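Local coordinates for protein glutathione S-transferase (Bombyx mori, PDB 4E8H) that probably transfers glutathione onto electrophilic substrates, as glutathione transferases generally do, and works as a homodimer that binds glutathione, at residues Q75-Y89 against G155-V167. Numbering follows the deposited sequence.
Sequences QTYLVNAYGKDDSLY and GENMTVADITIVV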
loop_
_atom_site.group_PDB
_atom_site.type_symbol
_atom_site.label_atom_id
_atom_site.label_comp_id
_atom_site.label_asym_id
_atom_site.label_seq_id
_atom_site.Cartn_x
_atom_site.Cartn_y
_atom_site.Cartn_z
ATOM N N GLN B 75 1.721 -8.902 -7.502
ATOM C CA GLN B 75 0.800 -9.966 -7.099
ATOM C C GLN B 75 -0.572 -9.826 -7.743
ATOM O O GLN B 75 -1.081 -10.773 -8.352
ATOM C CB GLN B 75 0.602 -9.949 -5.589
ATOM C CG GLN B 75 1.677 -10.610 -4.777
ATOM C CD GLN B 75 1.303 -10.637 -3.316
ATOM O OE1 GLN B 75 1.341 -9.612 -2.632
ATOM N NE2 GLN B 75 0.913 -11.808 -2.829
ATOM N N THR B 76 -1.170 -8.648 -7.589
ATOM C CA THR B 76 -2.514 -8.398 -8.095
ATOM C C THR B 76 -2.550 -8.404 -9.625
ATOM O O THR B 76 -3.512 -8.899 -10.218
ATOM C CB THR B 76 -3.119 -7.090 -7.534
ATOM O OG1 THR B 76 -2.242 -5.991 -7.810
ATOM C CG2 THR B 76 -3.335 -7.200 -6.028
ATOM N N TYR B 77 -1.496 -7.875 -10.252
ATOM C CA TYR B 77 -1.361 -7.923 -11.714
ATOM C C TYR B 77 -1.338 -9.352 -12.263
ATOM O O TYR B 77 -1.989 -9.637 -13.270
ATOM C CB TYR B 77 -0.114 -7.166 -12.198
ATOM C CG TYR B 77 0.218 -7.437 -13.657
ATOM C CD1 TYR B 77 -0.599 -6.952 -14.679
ATOM C CD2 TYR B 77 1.337 -8.194 -14.013
ATOM C CE1 TYR B 77 -0.310 -7.208 -16.019
ATOM C CE2 TYR B 77 1.635 -8.456 -15.353
ATOM C CZ TYR B 77 0.809 -7.956 -16.349
ATOM O OH TYR B 77 1.097 -8.204 -17.673
ATOM N N LEU B 78 -0.584 -10.237 -11.612
ATOM C CA LEU B 78 -0.488 -11.623 -12.067
ATOM C C LEU B 78 -1.853 -12.314 -12.029
ATOM O O LEU B 78 -2.186 -13.083 -12.934
ATOM C CB LEU B 78 0.564 -12.407 -11.271
ATOM C CG LEU B 78 2.029 -11.946 -11.342
ATOM C CD1 LEU B 78 2.917 -12.836 -10.482
ATOM C CD2 LEU B 78 2.557 -11.889 -12.775
ATOM N N VAL B 79 -2.647 -12.016 -11.001
ATOM C CA VAL B 79 -4.011 -12.544 -10.934
ATOM C C VAL B 79 -4.935 -11.892 -11.978
ATOM O O VAL B 79 -5.632 -12.604 -12.703
ATOM C CB VAL B 79 -4.619 -12.467 -9.506
ATOM C CG1 VAL B 79 -6.002 -13.124 -9.473
ATOM C CG2 VAL B 79 -3.702 -13.143 -8.493
ATOM N N ASN B 80 -4.929 -10.558 -12.066
ATOM C CA ASN B 80 -5.766 -9.842 -13.046
ATOM C C ASN B 80 -5.514 -10.284 -14.486
ATOM O O ASN B 80 -6.454 -10.447 -15.265
ATOM C CB ASN B 80 -5.578 -8.319 -12.950
ATOM C CG ASN B 80 -6.178 -7.723 -11.686
ATOM O OD1 ASN B 80 -7.067 -8.304 -11.061
ATOM N ND2 ASN B 80 -5.691 -6.545 -11.309
ATOM N N ALA B 81 -4.242 -10.479 -14.825
ATOM C CA ALA B 81 -3.852 -10.814 -16.190
ATOM C C ALA B 81 -3.840 -12.312 -16.498
ATOM O O ALA B 81 -4.159 -12.707 -17.622
ATOM C CB ALA B 81 -2.497 -10.197 -16.522
ATOM N N TYR B 82 -3.480 -13.141 -15.519
ATOM C CA TYR B 82 -3.170 -14.546 -15.813
ATOM C C TYR B 82 -3.843 -15.613 -14.954
ATOM O O TYR B 82 -3.609 -16.808 -15.161
ATOM C CB TYR B 82 -1.652 -14.762 -15.809
ATOM C CG TYR B 82 -0.923 -13.904 -16.811
ATOM C CD1 TYR B 82 -1.221 -13.982 -18.173
ATOM C CD2 TYR B 82 0.065 -13.011 -16.403
ATOM C CE1 TYR B 82 -0.558 -13.190 -19.101
ATOM C CE2 TYR B 82 0.737 -12.217 -17.323
ATOM C CZ TYR B 82 0.422 -12.313 -18.670
ATOM O OH TYR B 82 1.085 -11.529 -19.584
ATOM N N GLY B 83 -4.675 -15.195 -14.005
ATOM C CA GLY B 83 -5.432 -16.143 -13.192
ATOM C C GLY B 83 -6.371 -16.968 -14.057
ATOM O O GLY B 83 -7.004 -16.435 -14.972
ATOM N N LYS B 84 -6.451 -18.268 -13.780
ATOM C CA LYS B 84 -7.390 -19.144 -14.490
ATOM C C LYS B 84 -8.800 -18.814 -14.025
ATOM O O LYS B 84 -9.786 -19.067 -14.722
ATOM C CB LYS B 84 -7.069 -20.623 -14.245
ATOM C CG LYS B 84 -5.597 -20.986 -14.401
ATOM C CD LYS B 84 -4.997 -20.418 -15.683
ATOM C CE LYS B 84 -3.498 -20.549 -15.671
ATOM N NZ LYS B 84 -3.072 -21.961 -15.913
ATOM N N ASP B 85 -8.859 -18.250 -12.822
ATOM C CA ASP B 85 -10.043 -17.617 -12.269
ATOM C C ASP B 85 -9.567 -16.493 -11.348
ATOM O O ASP B 85 -8.360 -16.259 -11.219
ATOM C CB ASP B 85 -10.915 -18.634 -11.515
ATOM C CG ASP B 85 -10.204 -19.269 -10.321
ATOM O OD1 ASP B 85 -10.816 -20.154 -9.686
ATOM O OD2 ASP B 85 -9.048 -18.903 -10.010
ATOM N N ASP B 86 -10.506 -15.803 -10.708
ATOM C CA ASP B 86 -10.165 -14.671 -9.853
ATOM C C ASP B 86 -10.228 -14.993 -8.354
ATOM O O ASP B 86 -10.312 -14.086 -7.536
ATOM C CB ASP B 86 -11.050 -13.459 -10.190
ATOM C CG ASP B 86 -12.531 -13.708 -9.914
ATOM O OD1 ASP B 86 -12.922 -14.868 -9.644
ATOM O OD2 ASP B 86 -13.311 -12.735 -9.972
ATOM N N SER B 87 -10.174 -16.275 -7.996
ATOM C CA SER B 87 -10.332 -16.699 -6.594
ATOM C C SER B 87 -9.307 -16.084 -5.634
ATOM O O SER B 87 -9.627 -15.795 -4.478
ATOM C CB SER B 87 -10.313 -18.225 -6.482
ATOM O OG SER B 87 -9.034 -18.746 -6.803
ATOM N N LEU B 88 -8.080 -15.889 -6.120
ATOM C CA LEU B 88 -7.008 -15.261 -5.340
ATOM C C LEU B 88 -7.177 -13.748 -5.191
ATOM O O LEU B 88 -6.499 -13.122 -4.373
ATOM C CB LEU B 88 -5.638 -15.539 -5.973
ATOM C CG LEU B 88 -4.769 -16.751 -5.610
ATOM C CD1 LEU B 88 -3.347 -16.521 -6.151
ATOM C CD2 LEU B 88 -4.725 -17.019 -4.108
ATOM N N TYR B 89 -8.062 -13.166 -5.997
ATOM C CA TYR B 89 -8.265 -11.718 -6.032
ATOM C C TYR B 89 -9.553 -11.418 -6.807
ATOM O O TYR B 89 -9.496 -10.919 -7.935
ATOM C CB TYR B 89 -7.043 -11.037 -6.674
ATOM C CG TYR B 89 -6.965 -9.528 -6.529
ATOM C CD1 TYR B 89 -7.038 -8.917 -5.275
ATOM C CD2 TYR B 89 -6.784 -8.713 -7.647
ATOM C CE1 TYR B 89 -6.957 -7.529 -5.143
ATOM C CE2 TYR B 89 -6.697 -7.326 -7.523
ATOM C CZ TYR B 89 -6.788 -6.741 -6.271
ATOM O OH TYR B 89 -6.703 -5.373 -6.145
ATOM N N GLY B 155 -11.596 -13.337 4.139
ATOM C CA GLY B 155 -12.843 -14.100 4.119
ATOM C C GLY B 155 -12.656 -15.605 4.067
ATOM O O GLY B 155 -11.785 -16.152 4.744
ATOM N N GLU B 156 -13.472 -16.267 3.248
ATOM C CA GLU B 156 -13.543 -17.733 3.220
ATOM C C GLU B 156 -12.423 -18.411 2.432
ATOM O O GLU B 156 -12.091 -19.569 2.693
ATOM C CB GLU B 156 -14.908 -18.202 2.695
ATOM C CG GLU B 156 -16.080 -17.937 3.644
ATOM C CD GLU B 156 -15.880 -18.544 5.027
ATOM O OE1 GLU B 156 -15.543 -19.746 5.119
ATOM O OE2 GLU B 156 -16.067 -17.817 6.025
ATOM N N ASN B 157 -11.848 -17.691 1.475
ATOM C CA ASN B 157 -10.826 -18.256 0.599
ATOM C C ASN B 157 -9.490 -17.531 0.720
ATOM O O ASN B 157 -9.454 -16.339 1.035
ATOM C CB ASN B 157 -11.316 -18.235 -0.852
ATOM C CG ASN B 157 -12.655 -18.935 -1.027
ATOM O OD1 ASN B 157 -12.787 -20.128 -0.754
ATOM N ND2 ASN B 157 -13.655 -18.190 -1.487
ATOM N N MET B 158 -8.396 -18.253 0.475
ATOM C CA MET B 158 -7.056 -17.662 0.474
ATOM C C MET B 158 -6.916 -16.651 -0.667
ATOM O O MET B 158 -7.412 -16.882 -1.774
ATOM C CB MET B 158 -5.979 -18.750 0.364
ATOM C CG MET B 158 -4.554 -18.259 0.628
ATOM S SD MET B 158 -3.273 -19.505 0.358
ATOM C CE MET B 158 -3.236 -19.591 -1.433
ATOM N N THR B 159 -6.259 -15.527 -0.384
ATOM C CA THR B 159 -6.040 -14.474 -1.378
ATOM C C THR B 159 -4.572 -14.038 -1.395
ATOM O O THR B 159 -3.766 -14.533 -0.601
ATOM C CB THR B 159 -6.956 -13.242 -1.128
ATOM O OG1 THR B 159 -6.675 -12.675 0.157
ATOM C CG2 THR B 159 -8.431 -13.631 -1.206
ATOM N N VAL B 160 -4.229 -13.122 -2.301
ATOM C CA VAL B 160 -2.878 -12.547 -2.342
ATOM C C VAL B 160 -2.503 -11.891 -1.009
ATOM O O VAL B 160 -1.324 -11.840 -0.648
ATOM C CB VAL B 160 -2.686 -11.539 -3.512
ATOM C CG1 VAL B 160 -2.711 -12.261 -4.854
ATOM C CG2 VAL B 160 -3.737 -10.423 -3.472
ATOM N N ALA B 161 -3.513 -11.408 -0.284
ATOM C CA ALA B 161 -3.312 -10.807 1.031
ATOM C C ALA B 161 -2.725 -11.800 2.040
ATOM O O ALA B 161 -1.801 -11.451 2.774
ATOM C CB ALA B 161 -4.606 -10.197 1.547
ATOM N N ASP B 162 -3.249 -13.029 2.064
ATOM C CA ASP B 162 -2.690 -14.101 2.904
ATOM C C ASP B 162 -1.246 -14.422 2.537
ATOM O O ASP B 162 -0.418 -14.655 3.417
ATOM C CB ASP B 162 -3.513 -15.386 2.785
ATOM C CG ASP B 162 -4.947 -15.202 3.215
ATOM O OD1 ASP B 162 -5.213 -15.208 4.435
ATOM O OD2 ASP B 162 -5.810 -15.058 2.328
ATOM N N ILE B 163 -0.958 -14.439 1.238
ATOM C CA ILE B 163 0.367 -14.804 0.736
ATOM C C ILE B 163 1.451 -13.804 1.170
ATOM O O ILE B 163 2.521 -14.217 1.622
ATOM C CB ILE B 163 0.365 -15.040 -0.809
ATOM C CG1 ILE B 163 -0.619 -16.165 -1.176
ATOM C CG2 ILE B 163 1.777 -15.358 -1.318
ATOM C CD1 ILE B 163 -0.732 -16.464 -2.677
ATOM N N THR B 164 1.181 -12.503 1.060
ATOM C CA THR B 164 2.176 -11.497 1.466
ATOM C C THR B 164 2.321 -11.366 2.990
ATOM O O THR B 164 3.433 -11.202 3.499
ATOM C CB THR B 164 1.958 -10.109 0.791
ATOM O OG1 THR B 164 2.935 -9.179 1.277
ATOM C CG2 THR B 164 0.557 -9.567 1.059
ATOM N N ILE B 165 1.198 -11.457 3.701
ATOM C CA ILE B 165 1.192 -11.410 5.163
ATOM C C ILE B 165 1.942 -12.614 5.760
ATOM O O ILE B 165 2.705 -12.456 6.719
ATOM C CB ILE B 165 -0.257 -11.264 5.726
ATOM C CG1 ILE B 165 -0.782 -9.845 5.458
ATOM C CG2 ILE B 165 -0.309 -11.583 7.223
ATOM C CD1 ILE B 165 -2.287 -9.662 5.648
ATOM N N VAL B 166 1.751 -13.797 5.171
ATOM C CA VAL B 166 2.387 -15.025 5.671
ATOM C C VAL B 166 3.924 -14.981 5.631
ATOM O O VAL B 166 4.581 -15.632 6.444
ATOM C CB VAL B 166 1.821 -16.318 4.992
ATOM C CG1 VAL B 166 2.573 -16.668 3.711
ATOM C CG2 VAL B 166 1.845 -17.495 5.963
ATOM N N VAL B 167 4.486 -14.207 4.700
ATOM C CA VAL B 167 5.937 -14.019 4.630
ATOM C C VAL B 167 6.466 -13.441 5.950
ATOM O O VAL B 167 7.469 -13.917 6.488
ATOM C CB VAL B 167 6.354 -13.123 3.430
ATOM C CG1 VAL B 167 7.845 -12.804 3.482
ATOM C CG2 VAL B 167 6.011 -13.801 2.108
#
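Val-160 pushes its branched side chain between Gln-75, Val-79 and Tyr-89, joining the thioredoxin-like N-terminal domain to the helical C-terminal domain of the glutathione transferase fold. Its CG1 packs on Val-79 CG2 at 3.9 Å, while CG2 meets the Tyr-89 ring obliquely at CD1; one face of that ring carries Thr-76 CG2, 3.5 Å above its plane and displaced toward the rim. With CG beside the backbone N (chi1 -81°), the stretched-out Gln-75 side chain runs alongside Val-160, the two pointing opposite ways. Gln-75 NE2 donates a hydrogen bond to Val-160 O at 3.1 Å, the acceptor standing 30° out of the Gln-75 amide plane, and also bonds Thr-24 OG1 of helix 16-27. Thr-164 N reaches Val-160 O from the opposite face of its plane. Gln-75 OE1, buried without a polar partner, lies 3.5 Å from Thr-164 CB. A leucine here would probably cost Val-160 O and Thr-24 OG1 their amide partner. On the loop after helix 71-82, Leu-88 CD2 rests 4.0 Å from Met-158 CE. A capping box opens helix 160-174: Thr-159 N donates to the anti lone pair of Asp-162 OD2 at 2.8 Å. Beside this cap, Val-160 N donates to Leu-88 O at 3.1 Å, lying in the plane of that carbonyl.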